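Local coordinates for protein Exo beta-1,2-glucooligosaccharide sophorohydrolase (non-reducing end) (Parabacteroides distasonis ATCC 8503, PDB 5Z06) that hydrolyses linear beta-1,2-glucans and beta-1,2-glucooligosaccharides from the non-reducing end, releasing sophorose as an exo-acting, monomeric glycoside hydrolase, at residues Ala335-Arg339 with Gly340-Arg344. Residues are numbered along the deposited sequence; the frame is centred on the assembly and turned at random.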
# COMPACT_ATOMS: atom_id res chain seq x y z
N ALA A 335 4.01 -9.80 17.32
CA ALA A 335 3.35 -8.78 18.13
C ALA A 335 1.89 -9.13 18.32
O ALA A 335 1.37 -9.02 19.42
CB ALA A 335 3.46 -7.40 17.48
N GLY A 336 1.25 -9.54 17.23
CA GLY A 336 -0.17 -9.85 17.21
C GLY A 336 -0.50 -11.01 18.12
O GLY A 336 -1.58 -11.04 18.72
N ILE A 337 0.44 -11.95 18.24
CA ILE A 337 0.28 -13.06 19.18
C ILE A 337 0.34 -12.53 20.62
O ILE A 337 -0.52 -12.84 21.44
CB ILE A 337 1.33 -14.16 19.00
CG1 ILE A 337 1.21 -14.80 17.61
CG2 ILE A 337 1.13 -15.24 20.06
CD1 ILE A 337 2.43 -15.60 17.21
N GLU A 338 1.36 -11.72 20.90
CA GLU A 338 1.51 -11.12 22.23
C GLU A 338 0.32 -10.27 22.60
O GLU A 338 -0.14 -10.33 23.72
CB GLU A 338 2.78 -10.28 22.36
CG GLU A 338 4.03 -11.06 22.70
CD GLU A 338 3.87 -11.92 23.92
OE1 GLU A 338 3.79 -11.40 25.04
OE2 GLU A 338 3.80 -13.14 23.75
N ARG A 339 -0.18 -9.48 21.65
CA ARG A 339 -1.37 -8.65 21.89
C ARG A 339 -2.68 -9.41 21.89
O ARG A 339 -3.74 -8.79 22.04
CB ARG A 339 -1.47 -7.58 20.80
CG ARG A 339 -0.40 -6.54 20.89
CD ARG A 339 -0.77 -5.49 21.92
NE ARG A 339 0.43 -4.94 22.52
CZ ARG A 339 0.47 -4.28 23.67
NH1 ARG A 339 -0.63 -4.05 24.37
NH2 ARG A 339 1.64 -3.84 24.14
N GLY A 340 -2.63 -10.73 21.66
CA GLY A 340 -3.82 -11.57 21.69
C GLY A 340 -4.77 -11.37 20.53
O GLY A 340 -5.94 -11.68 20.66
N PHE A 341 -4.29 -10.85 19.39
CA PHE A 341 -5.10 -10.79 18.17
C PHE A 341 -5.32 -12.19 17.60
O PHE A 341 -6.29 -12.44 16.90
CB PHE A 341 -4.46 -9.94 17.07
CG PHE A 341 -4.10 -8.54 17.49
CD1 PHE A 341 -4.82 -7.87 18.49
CD2 PHE A 341 -3.05 -7.88 16.86
CE1 PHE A 341 -4.46 -6.59 18.86
CE2 PHE A 341 -2.69 -6.61 17.24
CZ PHE A 341 -3.40 -5.96 18.23
N ILE A 342 -4.36 -13.07 17.83
CA ILE A 342 -4.49 -14.47 17.48
C ILE A 342 -3.88 -15.24 18.61
O ILE A 342 -3.19 -14.66 19.45
CB ILE A 342 -3.76 -14.82 16.16
CG1 ILE A 342 -2.30 -14.35 16.20
CG2 ILE A 342 -4.51 -14.19 15.00
CD1 ILE A 342 -1.45 -14.86 15.07
N THR A 343 -4.13 -16.54 18.63
CA THR A 343 -3.50 -17.40 19.61
C THR A 343 -2.09 -17.74 19.16
O THR A 343 -1.75 -17.65 17.98
CB THR A 343 -4.26 -18.69 19.81
OG1 THR A 343 -4.29 -19.43 18.58
CG2 THR A 343 -5.68 -18.41 20.32
N ARG A 344 -1.27 -18.12 20.13
CA ARG A 344 0.04 -18.66 19.86
C ARG A 344 -0.03 -19.86 18.92
O ARG A 344 0.73 -19.94 17.95
CB ARG A 344 0.74 -19.05 21.17
CG ARG A 344 2.22 -19.25 20.99
CD ARG A 344 2.84 -19.88 22.22
NE ARG A 344 4.28 -20.03 22.07
CZ ARG A 344 5.20 -19.09 22.23
NH1 ARG A 344 4.88 -17.83 22.58
NH2 ARG A 344 6.48 -19.41 22.08
O HOH W 1 -2.24 -14.85 21.88
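F341 N donates to G336 O at 2.8 Å, and G340 N reaches back to I337 O; together these bonds form a Schellman motif that ends the helix. The first meets its carbonyl nearly head-on (C=O...N angle 164°), whereas G340 N sits above the carbonyl plane of I337. G340 takes a positive phi of 71°, easily adopted without a side chain; a CB there would clash with R339 O. The ring of F341 packs against the last helical turn: R339 CB stands over one face, a CH-pi contact 3.7 Å from the centroid, while CD2 lies 3.5 Å from G336 CA, close enough that a CB on G336 would crowd the ring, which suits glycine. Shortening F341 to an alanine is likely to leave R339 CB without its ring face and open a gap beside G336. The two branches of isoleucine let I337 pack on I342 and the start of the next helix: CG1, anti to the carbonyl carbon (chi1 -63°), meets I342 CD1 at 3.7 Å, leaving CG2 anti to the backbone N and 3.6 Å from R344 CA. A water donates to both I337 O and I342 O, bridging helix end and loop. T343 N-caps the next helix, its own N bonded to E346 OE1. R339 NE and R344 NE form salt bridges with E676 and E416, and E338 OE2 hydrogen-bonds the Y408 hydroxyl. This tight connection joins helix 323-338 to helix 344-360, with F341 edge-to-face on F296 and I342 also touching F296, both against helix 284-297, and R339 tying the turn to helix 665-680.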